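Local coordinates for protein 11S globulin subunit beta (Cucurbita maxima, PDB 2E9Q) that serves as a seed storage protein, a nutrient reservoir built from two cupin domains per subunit and assembled with other copies of itself, at residues V89-G94 against D154-V159; G94-A99 against L137-G142; H338-S343 against A398-D403. All blocks are in the same frame, centred on the assembly; numbering follows the deposited sequence.

Contact 1. Residues V89-G94 against D154-V159; sequences VAQGFG and DLVLIV
A classic beta bulge, in which Ala90 and Gln91 together face Val156, joins antiparallel strands 85-91 and 155-162 in the first cupin barrel. Val89 pairs with Leu157 and Gln91 with Val156, a register shift of one residue. Val156 O accepts Ala90 N at 2.9 Å with a bent N-H...O angle of 136°, and also a weak bond from Gln91 N at 3.4 Å, so one carbonyl serves both bulge amides. In return, Val156 N donates to Gln91 O over 2.9 Å, and Leu155 CA makes a CH...O contact with that same oxygen. The side chains pack on both faces of the sheet. Val89 and Leu157 lie side by side, CG2 of Val89 3.8 Å from CD2 of Leu157; Val89 also touches Phe131 of the facing sheet. On the other face CB of Gln91 lies against CB of Val156. A side chain on Gly92 would probably clash with Leu155 CA and, at this positive phi, with the carbonyl O of Gln91. With CG anti to the backbone N (chi1 178°), the Gln91 chain runs out extended to Asp154, just ahead of strand 155-162, where NE2 gives a hydrogen bond to Asp154 O at 2.9 Å, 17° out of the carbonyl plane.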
ATOM      1  N   VAL A  89     -26.659  11.097  -1.351  1.00 45.04           N
ATOM      2  CA  VAL A  89     -28.059  11.188  -1.771  1.00 44.98           C
ATOM      3  C   VAL A  89     -28.356  12.667  -1.981  1.00 44.32           C
ATOM      4  O   VAL A  89     -28.620  13.402  -1.034  1.00 45.26           O
ATOM      5  CB  VAL A  89     -29.004  10.603  -0.685  1.00 46.83           C
ATOM      6  CG1 VAL A  89     -30.456  10.772  -1.097  1.00 45.37           C
ATOM      7  CG2 VAL A  89     -28.686   9.129  -0.471  1.00 40.47           C
ATOM      8  N   ALA A  90     -28.304  13.096  -3.238  1.00 49.51           N
ATOM      9  CA  ALA A  90     -28.517  14.494  -3.579  1.00 45.62           C
ATOM     10  C   ALA A  90     -29.985  14.893  -3.561  1.00 48.59           C
ATOM     11  O   ALA A  90     -30.310  16.056  -3.321  1.00 47.75           O
ATOM     12  CB  ALA A  90     -27.907  14.788  -4.959  1.00 41.17           C
ATOM     13  N   GLN A  91     -30.866  13.932  -3.821  1.00 48.11           N
ATOM     14  CA  GLN A  91     -32.300  14.209  -3.838  1.00 56.75           C
ATOM     15  C   GLN A  91     -33.142  12.944  -3.685  1.00 51.86           C
ATOM     16  O   GLN A  91     -32.810  11.891  -4.233  1.00 49.13           O
ATOM     17  CB  GLN A  91     -32.683  14.919  -5.145  1.00 54.16           C
ATOM     18  CG  GLN A  91     -34.175  15.206  -5.292  1.00 66.36           C
ATOM     19  CD  GLN A  91     -34.567  15.685  -6.696  1.00 59.36           C
ATOM     20  OE1 GLN A  91     -34.194  16.776  -7.128  1.00 59.40           O
ATOM     21  NE2 GLN A  91     -35.320  14.860  -7.407  1.00 52.49           N
ATOM     22  N   GLY A  92     -34.230  13.060  -2.927  1.00 52.02           N
ATOM     23  CA  GLY A  92     -35.133  11.939  -2.736  1.00 48.55           C
ATOM     24  C   GLY A  92     -34.832  11.088  -1.523  1.00 52.73           C
ATOM     25  O   GLY A  92     -33.969  11.429  -0.714  1.00 56.83           O
ATOM     26  N   PHE A  93     -35.561   9.985  -1.384  1.00 46.48           N
ATOM     27  CA  PHE A  93     -35.341   9.071  -0.275  1.00 53.50           C
ATOM     28  C   PHE A  93     -35.845   7.679  -0.598  1.00 51.63           C
ATOM     29  O   PHE A  93     -36.727   7.503  -1.437  1.00 54.43           O
ATOM     30  CB  PHE A  93     -35.979   9.584   1.027  1.00 64.17           C
ATOM     31  CG  PHE A  93     -37.450   9.892   0.930  1.00 67.65           C
ATOM     32  CD1 PHE A  93     -37.888  11.118   0.435  1.00 64.35           C
ATOM     33  CD2 PHE A  93     -38.392   8.977   1.387  1.00 72.32           C
ATOM     34  CE1 PHE A  93     -39.247  11.435   0.400  1.00 79.23           C
ATOM     35  CE2 PHE A  93     -39.761   9.278   1.358  1.00 87.07           C
ATOM     36  CZ  PHE A  93     -40.191  10.513   0.863  1.00 85.55           C
ATOM     37  N   GLY A  94     -35.258   6.685   0.051  1.00 43.80           N
ATOM     38  CA  GLY A  94     -35.661   5.326  -0.208  1.00 50.88           C
ATOM     39  C   GLY A  94     -35.055   4.341   0.767  1.00 50.40           C
ATOM     40  O   GLY A  94     -34.632   4.712   1.864  1.00 53.42           O
ATOM     41  N   ASP A 154     -37.568  12.193  -8.111  1.00 61.01           N
ATOM     42  CA  ASP A 154     -36.585  11.242  -8.625  1.00 55.83           C
ATOM     43  C   ASP A 154     -35.493  11.091  -7.572  1.00 42.63           C
ATOM     44  O   ASP A 154     -35.137  12.049  -6.898  1.00 48.54           O
ATOM     45  CB  ASP A 154     -35.934  11.748  -9.919  1.00 61.16           C
ATOM     46  CG  ASP A 154     -36.893  11.788 -11.093  1.00 58.38           C
ATOM     47  OD1 ASP A 154     -37.474  10.737 -11.447  1.00 61.15           O
ATOM     48  OD2 ASP A 154     -37.052  12.882 -11.675  1.00 75.82           O
ATOM     49  N   LEU A 155     -34.955   9.891  -7.443  1.00 48.58           N
ATOM     50  CA  LEU A 155     -33.890   9.648  -6.480  1.00 51.23           C
ATOM     51  C   LEU A 155     -32.559   9.899  -7.197  1.00 45.28           C
ATOM     52  O   LEU A 155     -32.218   9.156  -8.112  1.00 51.58           O
ATOM     53  CB  LEU A 155     -33.950   8.195  -6.014  1.00 48.74           C
ATOM     54  CG  LEU A 155     -33.538   7.841  -4.589  1.00 58.21           C
ATOM     55  CD1 LEU A 155     -33.140   6.383  -4.569  1.00 44.51           C
ATOM     56  CD2 LEU A 155     -32.399   8.727  -4.108  1.00 48.15           C
ATOM     57  N   VAL A 156     -31.824  10.934  -6.795  1.00 45.75           N
ATOM     58  CA  VAL A 156     -30.530  11.256  -7.416  1.00 42.06           C
ATOM     59  C   VAL A 156     -29.345  10.898  -6.500  1.00 44.29           C
ATOM     60  O   VAL A 156     -29.187  11.466  -5.411  1.00 44.49           O
ATOM     61  CB  VAL A 156     -30.445  12.766  -7.795  1.00 48.14           C
ATOM     62  CG1 VAL A 156     -29.133  13.061  -8.516  1.00 39.69           C
ATOM     63  CG2 VAL A 156     -31.631  13.153  -8.685  1.00 47.24           C
ATOM     64  N   LEU A 157     -28.515   9.966  -6.969  1.00 42.11           N
ATOM     65  CA  LEU A 157     -27.356   9.476  -6.223  1.00 41.66           C
ATOM     66  C   LEU A 157     -25.990   9.749  -6.857  1.00 49.55           C
ATOM     67  O   LEU A 157     -25.725   9.359  -8.004  1.00 42.49           O
ATOM     68  CB  LEU A 157     -27.490   7.977  -6.033  1.00 40.83           C
ATOM     69  CG  LEU A 157     -28.881   7.569  -5.556  1.00 42.00           C
ATOM     70  CD1 LEU A 157     -29.068   6.072  -5.715  1.00 39.28           C
ATOM     71  CD2 LEU A 157     -29.054   8.016  -4.120  1.00 35.43           C
ATOM     72  N   ILE A 158     -25.118  10.393  -6.090  1.00 46.82           N
ATOM     73  CA  ILE A 158     -23.770  10.691  -6.542  1.00 38.64           C
ATOM     74  C   ILE A 158     -22.827   9.609  -6.000  1.00 41.45           C
ATOM     75  O   ILE A 158     -22.490   9.595  -4.817  1.00 39.32           O
ATOM     76  CB  ILE A 158     -23.325  12.069  -6.037  1.00 42.69           C
ATOM     77  CG1 ILE A 158     -24.401  13.114  -6.356  1.00 39.38           C
ATOM     78  CG2 ILE A 158     -21.995  12.437  -6.677  1.00 34.93           C
ATOM     79  CD1 ILE A 158     -24.758  13.213  -7.842  1.00 43.82           C
ATOM     80  N   VAL A 159     -22.416   8.706  -6.882  1.00 42.66           N
ATOM     81  CA  VAL A 159     -21.545   7.594  -6.535  1.00 37.33           C
ATOM     82  C   VAL A 159     -20.060   7.816  -6.800  1.00 45.23           C
ATOM     83  O   VAL A 159     -19.639   7.932  -7.951  1.00 47.62           O
ATOM     84  CB  VAL A 159     -21.951   6.339  -7.304  1.00 36.14           C
ATOM     85  CG1 VAL A 159     -21.088   5.151  -6.871  1.00 37.40           C
ATOM     86  CG2 VAL A 159     -23.443   6.067  -7.102  1.00 32.53           C
TER

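Contact 2. Residues G94-A99 against L137-G142; sequences GIRGIA and LVVPAG
Arg96 reaches from strand 93-98 across the inside of the barrel to the backbone of strand 135-139, its NH2 donating to Val138 O at 2.8 Å. The bond is nearly straight (170° at the hydrogen) and lies in the guanidinium plane, although the donor stands well above the plane of the carbonyl. The tightly packed part of the contact is built around this flat group. CB of Leu137 sits over the centre of one face, 3.8 Å from CZ of Arg96, while CG2 of Ile98, from the arginine's own strand, lies over the opposite face. The side chains of Arg96 and Leu137 slide past each other in opposite directions, CD1 of Leu137 3.9 Å from NE of Arg96, and at the edge CG2 of Val139 meets NH2 of Arg96 at 3.4 Å. A bend at chi3 (-58°) turns the end of the chain into this slot, and Leu286 O accepts a second hydrogen bond, from NH1, so two carbonyls fix the rotation of the group. A leucine in place of Arg96 would probably leave the carbonyls of Val138 and Leu286 without this buried donor and open a gap between Leu137 and Ile98.

The packing thins toward Pro140. Here CD1 of Ile98 is the main link, 3.9 Å from Pro140 CD and 4.2 Å from Val139 CG1, and Pro140 itself is partly exposed. Beyond it the chain leaves the contact, and Gly142 O is hydrogen-bonded to Tyr339 of the second subunit. The strand axes approach no closer than 9.6 Å at a 26° angle, too far for backbone pairing, so side chains bridge the two facing sheets, an arrangement typical of the interior of a cupin beta-barrel.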
ATOM      1  N   GLY A  94     -35.258   6.685   0.051  1.00 43.80           N
ATOM      2  CA  GLY A  94     -35.661   5.326  -0.208  1.00 50.88           C
ATOM      3  C   GLY A  94     -35.055   4.341   0.767  1.00 50.40           C
ATOM      4  O   GLY A  94     -34.632   4.712   1.864  1.00 53.42           O
ATOM      5  N   ILE A  95     -35.016   3.081   0.353  1.00 41.88           N
ATOM      6  CA  ILE A  95     -34.478   2.024   1.180  1.00 54.16           C
ATOM      7  C   ILE A  95     -33.399   1.262   0.432  1.00 55.32           C
ATOM      8  O   ILE A  95     -33.430   1.163  -0.799  1.00 45.82           O
ATOM      9  CB  ILE A  95     -35.602   1.061   1.629  1.00 50.15           C
ATOM     10  CG1 ILE A  95     -36.272   0.423   0.416  1.00 55.25           C
ATOM     11  CG2 ILE A  95     -36.655   1.846   2.412  1.00 55.74           C
ATOM     12  CD1 ILE A  95     -37.457  -0.477   0.764  1.00 50.94           C
ATOM     13  N   ARG A  96     -32.440   0.739   1.190  1.00 48.29           N
ATOM     14  CA  ARG A  96     -31.327  -0.005   0.627  1.00 45.70           C
ATOM     15  C   ARG A  96     -31.145  -1.320   1.374  1.00 58.01           C
ATOM     16  O   ARG A  96     -31.599  -1.478   2.516  1.00 59.87           O
ATOM     17  CB  ARG A  96     -30.044   0.819   0.751  1.00 42.99           C
ATOM     18  CG  ARG A  96     -29.624   1.059   2.201  1.00 54.02           C
ATOM     19  CD  ARG A  96     -28.489   2.074   2.379  1.00 52.85           C
ATOM     20  NE  ARG A  96     -27.277   1.705   1.656  1.00 54.98           N
ATOM     21  CZ  ARG A  96     -26.043   1.800   2.147  1.00 49.54           C
ATOM     22  NH1 ARG A  96     -25.835   2.243   3.374  1.00 46.47           N
ATOM     23  NH2 ARG A  96     -25.005   1.479   1.388  1.00 45.25           N
ATOM     24  N   GLY A  97     -30.468  -2.253   0.723  1.00 54.01           N
ATOM     25  CA  GLY A  97     -30.180  -3.532   1.328  1.00 58.90           C
ATOM     26  C   GLY A  97     -28.710  -3.804   1.069  1.00 60.55           C
ATOM     27  O   GLY A  97     -28.286  -3.878  -0.088  1.00 63.21           O
ATOM     28  N   ILE A  98     -27.920  -3.929   2.127  1.00 46.59           N
ATOM     29  CA  ILE A  98     -26.503  -4.188   1.961  1.00 53.91           C
ATOM     30  C   ILE A  98     -26.023  -5.270   2.917  1.00 66.21           C
ATOM     31  O   ILE A  98     -25.812  -5.031   4.106  1.00 69.21           O
ATOM     32  CB  ILE A  98     -25.674  -2.892   2.142  1.00 51.48           C
ATOM     33  CG1 ILE A  98     -24.185  -3.213   2.040  1.00 50.57           C
ATOM     34  CG2 ILE A  98     -26.020  -2.217   3.453  1.00 58.59           C
ATOM     35  CD1 ILE A  98     -23.291  -1.982   1.985  1.00 59.49           C
ATOM     36  N   ALA A  99     -25.836  -6.460   2.356  1.00 70.17           N
ATOM     37  CA  ALA A  99     -25.414  -7.653   3.083  1.00 77.35           C
ATOM     38  C   ALA A  99     -24.204  -7.589   4.020  1.00 76.29           C
ATOM     39  O   ALA A  99     -24.339  -7.842   5.218  1.00 81.68           O
ATOM     40  CB  ALA A  99     -25.216  -8.799   2.088  1.00 71.48           C
ATOM     41  N   LEU A 137     -23.986   7.449   2.070  1.00 35.90           N
ATOM     42  CA  LEU A 137     -24.023   6.011   2.268  1.00 35.39           C
ATOM     43  C   LEU A 137     -22.665   5.407   1.950  1.00 44.76           C
ATOM     44  O   LEU A 137     -21.924   5.920   1.111  1.00 39.87           O
ATOM     45  CB  LEU A 137     -25.087   5.381   1.358  1.00 36.17           C
ATOM     46  CG  LEU A 137     -26.438   6.110   1.387  1.00 38.93           C
ATOM     47  CD1 LEU A 137     -27.448   5.440   0.448  1.00 40.00           C
ATOM     48  CD2 LEU A 137     -26.964   6.106   2.816  1.00 44.09           C
ATOM     49  N   VAL A 138     -22.350   4.302   2.611  1.00 38.15           N
ATOM     50  CA  VAL A 138     -21.088   3.624   2.390  1.00 37.37           C
ATOM     51  C   VAL A 138     -21.342   2.243   1.793  1.00 42.20           C
ATOM     52  O   VAL A 138     -22.309   1.571   2.149  1.00 37.88           O
ATOM     53  CB  VAL A 138     -20.310   3.465   3.724  1.00 40.44           C
ATOM     54  CG1 VAL A 138     -19.045   2.613   3.517  1.00 33.68           C
ATOM     55  CG2 VAL A 138     -19.954   4.838   4.272  1.00 35.36           C
ATOM     56  N   VAL A 139     -20.478   1.831   0.873  1.00 37.20           N
ATOM     57  CA  VAL A 139     -20.593   0.515   0.274  1.00 32.17           C
ATOM     58  C   VAL A 139     -19.184  -0.042   0.126  1.00 39.71           C
ATOM     59  O   VAL A 139     -18.464   0.320  -0.802  1.00 42.03           O
ATOM     60  CB  VAL A 139     -21.260   0.558  -1.117  1.00 37.43           C
ATOM     61  CG1 VAL A 139     -21.425  -0.857  -1.652  1.00 38.46           C
ATOM     62  CG2 VAL A 139     -22.605   1.247  -1.035  1.00 46.79           C
ATOM     63  N   PRO A 140     -18.760  -0.923   1.055  1.00 45.08           N
ATOM     64  CA  PRO A 140     -17.409  -1.497   0.967  1.00 37.98           C
ATOM     65  C   PRO A 140     -17.260  -2.313  -0.305  1.00 43.45           C
ATOM     66  O   PRO A 140     -18.256  -2.751  -0.894  1.00 40.52           O
ATOM     67  CB  PRO A 140     -17.314  -2.380   2.213  1.00 45.29           C
ATOM     68  CG  PRO A 140     -18.252  -1.721   3.183  1.00 46.44           C
ATOM     69  CD  PRO A 140     -19.434  -1.354   2.291  1.00 46.50           C
ATOM     70  N   ALA A 141     -16.016  -2.526  -0.713  1.00 39.02           N
ATOM     71  CA  ALA A 141     -15.727  -3.302  -1.904  1.00 37.56           C
ATOM     72  C   ALA A 141     -16.148  -4.768  -1.730  1.00 47.45           C
ATOM     73  O   ALA A 141     -15.979  -5.344  -0.659  1.00 40.11           O
ATOM     74  CB  ALA A 141     -14.239  -3.222  -2.218  1.00 38.31           C
ATOM     75  N   GLY A 142     -16.683  -5.360  -2.796  1.00 44.74           N
ATOM     76  CA  GLY A 142     -17.113  -6.746  -2.757  1.00 43.60           C
ATOM     77  C   GLY A 142     -18.485  -6.976  -2.137  1.00 43.89           C
ATOM     78  O   GLY A 142     -18.979  -8.100  -2.085  1.00 43.82           O
TER

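Contact 3. Residues H338-S343 against A398-D403; sequences HYTVNS and AFKTND
Lys400, at the end of strand 393-400 in the second cupin barrel, begins the contact by packing CB 3.8 Å from OG of Ser343, in the loop that follows strand 334-340 of the same barrel. Its CG stands beside the backbone N (chi1 -49°) and the chain bends at chi2 before running out straight, which carries NZ to within 4.3 Å of Thr340 OG1. The hydrogen bond of NZ is with Ser345 OG; its ion pair with Glu325 is long and weak. Thr401 follows, its OG1 3.5 Å from CB of Ser343, a carbon-oxygen packing contact. That hydroxyl is hydrogen-bonded to His344 N and to Gln169 of the third subunit, tying the loop to the subunit interface. Asn402 comes next and completes the clasp around Ser343: its CB lies 3.5 Å from the serine CB. The side chains of Asn342 and Asn402 cross at about a right angle, with their amide planes turned 50° apart. The amide of Asn342 is held by the backbone, OD1 bonded to Ile406 N and ND2 to Asn404 O. Ser343 therefore packs its CB and OG against three successive residues, while Lys400 NZ, Thr401 OG1 and the Asn342 amide bond beyond the two segments. This chemistry implies close packing of polar residues largely through their carbon atoms, positioned by neighbouring loops and, at Thr401, by another subunit.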
ATOM      1  N   HIS A 338      -6.537  27.070   0.663  1.00 46.16           N
ATOM      2  CA  HIS A 338      -6.118  25.955   1.488  1.00 52.39           C
ATOM      3  C   HIS A 338      -5.754  24.781   0.589  1.00 48.24           C
ATOM      4  O   HIS A 338      -5.995  24.801  -0.614  1.00 45.89           O
ATOM      5  CB  HIS A 338      -7.282  25.514   2.363  1.00 44.93           C
ATOM      6  CG  HIS A 338      -8.410  24.937   1.574  1.00 37.87           C
ATOM      7  ND1 HIS A 338      -9.354  25.720   0.950  1.00 41.43           N
ATOM      8  CD2 HIS A 338      -8.690  23.659   1.222  1.00 48.49           C
ATOM      9  CE1 HIS A 338     -10.167  24.952   0.247  1.00 40.95           C
ATOM     10  NE2 HIS A 338      -9.786  23.698   0.394  1.00 39.68           N
ATOM     11  N   TYR A 339      -5.194  23.747   1.195  1.00 42.16           N
ATOM     12  CA  TYR A 339      -4.857  22.553   0.460  1.00 43.86           C
ATOM     13  C   TYR A 339      -5.038  21.383   1.411  1.00 39.93           C
ATOM     14  O   TYR A 339      -5.008  21.551   2.630  1.00 42.18           O
ATOM     15  CB  TYR A 339      -3.414  22.619  -0.047  1.00 34.10           C
ATOM     16  CG  TYR A 339      -2.381  22.632   1.044  1.00 44.20           C
ATOM     17  CD1 TYR A 339      -1.998  23.823   1.672  1.00 44.46           C
ATOM     18  CD2 TYR A 339      -1.763  21.452   1.434  1.00 41.76           C
ATOM     19  CE1 TYR A 339      -1.017  23.824   2.650  1.00 36.72           C
ATOM     20  CE2 TYR A 339      -0.801  21.445   2.398  1.00 44.36           C
ATOM     21  CZ  TYR A 339      -0.419  22.622   3.006  1.00 43.58           C
ATOM     22  OH  TYR A 339       0.577  22.562   3.960  1.00 41.68           O
ATOM     23  N   THR A 340      -5.248  20.197   0.860  1.00 44.07           N
ATOM     24  CA  THR A 340      -5.408  19.025   1.688  1.00 38.87           C
ATOM     25  C   THR A 340      -4.071  18.333   1.706  1.00 43.39           C
ATOM     26  O   THR A 340      -3.520  17.983   0.664  1.00 38.89           O
ATOM     27  CB  THR A 340      -6.464  18.084   1.136  1.00 42.26           C
ATOM     28  OG1 THR A 340      -7.713  18.775   1.080  1.00 46.50           O
ATOM     29  CG2 THR A 340      -6.602  16.849   2.040  1.00 44.05           C
ATOM     30  N   VAL A 341      -3.550  18.129   2.902  1.00 39.00           N
ATOM     31  CA  VAL A 341      -2.253  17.525   3.030  1.00 38.37           C
ATOM     32  C   VAL A 341      -2.192  16.033   2.794  1.00 48.05           C
ATOM     33  O   VAL A 341      -1.151  15.522   2.391  1.00 45.43           O
ATOM     34  CB  VAL A 341      -1.628  17.849   4.419  1.00 50.87           C
ATOM     35  CG1 VAL A 341      -2.540  18.804   5.203  1.00 42.46           C
ATOM     36  CG2 VAL A 341      -1.361  16.573   5.204  1.00 35.49           C
ATOM     37  N   ASN A 342      -3.296  15.332   3.013  1.00 40.54           N
ATOM     38  CA  ASN A 342      -3.248  13.891   2.881  1.00 44.77           C
ATOM     39  C   ASN A 342      -4.215  13.206   1.928  1.00 42.66           C
ATOM     40  O   ASN A 342      -4.369  11.989   1.999  1.00 43.87           O
ATOM     41  CB  ASN A 342      -3.390  13.271   4.265  1.00 43.95           C
ATOM     42  CG  ASN A 342      -4.733  13.567   4.886  1.00 51.93           C
ATOM     43  OD1 ASN A 342      -5.367  14.574   4.567  1.00 48.04           O
ATOM     44  ND2 ASN A 342      -5.172  12.699   5.786  1.00 48.47           N
ATOM     45  N   SER A 343      -4.882  13.954   1.053  1.00 38.42           N
ATOM     46  CA  SER A 343      -5.763  13.288   0.099  1.00 42.26           C
ATOM     47  C   SER A 343      -6.199  14.149  -1.071  1.00 42.98           C
ATOM     48  O   SER A 343      -5.979  15.362  -1.091  1.00 40.94           O
ATOM     49  CB  SER A 343      -7.009  12.736   0.793  1.00 43.27           C
ATOM     50  OG  SER A 343      -7.939  13.760   1.058  1.00 45.82           O
ATOM     51  N   ALA A 398     -17.779  16.944  -1.500  1.00 43.01           N
ATOM     52  CA  ALA A 398     -16.405  16.645  -1.868  1.00 42.82           C
ATOM     53  C   ALA A 398     -15.912  15.324  -1.280  1.00 43.61           C
ATOM     54  O   ALA A 398     -15.745  15.209  -0.069  1.00 42.25           O
ATOM     55  CB  ALA A 398     -15.502  17.772  -1.410  1.00 38.26           C
ATOM     56  N   PHE A 399     -15.665  14.341  -2.137  1.00 38.77           N
ATOM     57  CA  PHE A 399     -15.181  13.043  -1.684  1.00 41.70           C
ATOM     58  C   PHE A 399     -13.664  13.063  -1.502  1.00 44.63           C
ATOM     59  O   PHE A 399     -12.939  13.625  -2.330  1.00 39.16           O
ATOM     60  CB  PHE A 399     -15.569  11.948  -2.681  1.00 34.42           C
ATOM     61  CG  PHE A 399     -17.030  11.911  -2.988  1.00 38.10           C
ATOM     62  CD1 PHE A 399     -17.550  12.637  -4.057  1.00 39.27           C
ATOM     63  CD2 PHE A 399     -17.900  11.161  -2.192  1.00 38.48           C
ATOM     64  CE1 PHE A 399     -18.922  12.621  -4.339  1.00 38.04           C
ATOM     65  CE2 PHE A 399     -19.273  11.134  -2.458  1.00 34.41           C
ATOM     66  CZ  PHE A 399     -19.787  11.866  -3.536  1.00 41.31           C
ATOM     67  N   LYS A 400     -13.207  12.447  -0.413  1.00 39.92           N
ATOM     68  CA  LYS A 400     -11.795  12.378  -0.067  1.00 38.38           C
ATOM     69  C   LYS A 400     -11.275  10.954  -0.205  1.00 36.36           C
ATOM     70  O   LYS A 400     -11.970   9.999   0.135  1.00 41.59           O
ATOM     71  CB  LYS A 400     -11.591  12.844   1.378  1.00 39.39           C
ATOM     72  CG  LYS A 400     -12.273  14.163   1.716  1.00 42.55           C
ATOM     73  CD  LYS A 400     -11.705  15.343   0.936  1.00 40.59           C
ATOM     74  CE  LYS A 400     -12.456  16.611   1.304  1.00 44.93           C
ATOM     75  NZ  LYS A 400     -11.918  17.827   0.652  1.00 49.15           N
ATOM     76  N   THR A 401     -10.051  10.818  -0.703  1.00 36.31           N
ATOM     77  CA  THR A 401      -9.429   9.513  -0.876  1.00 36.44           C
ATOM     78  C   THR A 401      -8.610   9.128   0.360  1.00 45.35           C
ATOM     79  O   THR A 401      -7.521   8.568   0.243  1.00 43.10           O
ATOM     80  CB  THR A 401      -8.496   9.515  -2.079  1.00 35.58           C
ATOM     81  OG1 THR A 401      -7.526  10.548  -1.902  1.00 38.06           O
ATOM     82  CG2 THR A 401      -9.281   9.768  -3.371  1.00 35.19           C
ATOM     83  N   ASN A 402      -9.127   9.464   1.539  1.00 40.81           N
ATOM     84  CA  ASN A 402      -8.478   9.135   2.804  1.00 44.16           C
ATOM     85  C   ASN A 402      -9.600   9.071   3.854  1.00 45.90           C
ATOM     86  O   ASN A 402     -10.634   9.724   3.689  1.00 44.86           O
ATOM     87  CB  ASN A 402      -7.468  10.218   3.189  1.00 40.72           C
ATOM     88  CG  ASN A 402      -6.423   9.716   4.168  1.00 56.78           C
ATOM     89  OD1 ASN A 402      -5.406   9.150   3.770  1.00 65.54           O
ATOM     90  ND2 ASN A 402      -6.674   9.908   5.458  1.00 58.27           N
ATOM     91  N   ASP A 403      -9.419   8.295   4.921  1.00 40.40           N
ATOM     92  CA  ASP A 403     -10.473   8.221   5.931  1.00 43.39           C
ATOM     93  C   ASP A 403     -10.506   9.469   6.799  1.00 46.25           C
ATOM     94  O   ASP A 403     -11.427   9.656   7.590  1.00 51.22           O
ATOM     95  CB  ASP A 403     -10.344   6.961   6.813  1.00 40.06           C
ATOM     96  CG  ASP A 403      -9.085   6.944   7.683  1.00 46.89           C
ATOM     97  OD1 ASP A 403      -8.433   7.984   7.895  1.00 46.07           O
ATOM     98  OD2 ASP A 403      -8.757   5.853   8.185  1.00 57.95           O
TER

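Contacts 1 and 2 belong to the first cupin barrel, and contact 3 to the second. Contact 2 is nested along the chain inside the loop closed by contact 1; they share Gly94, their centres are 14 Å apart, and Val89 CG2 packs 4.0 Å from Leu137 CD1. Contact 3 follows in series, its centre 24 Å from that of contact 1, yet Phe399 CZ reaches Ile158 O at 3.8 Å, direct evidence that the barrels abut. Contacts 2 and 3 do not touch, their nearest atoms being about 7 Å apart. Contacts 1 and 2 lie away from the magnesium site, whereas the Lys400 side chain is about 6 Å from that of Lys387 and 7 Å from that of Arg447, both assigned to magnesium binding.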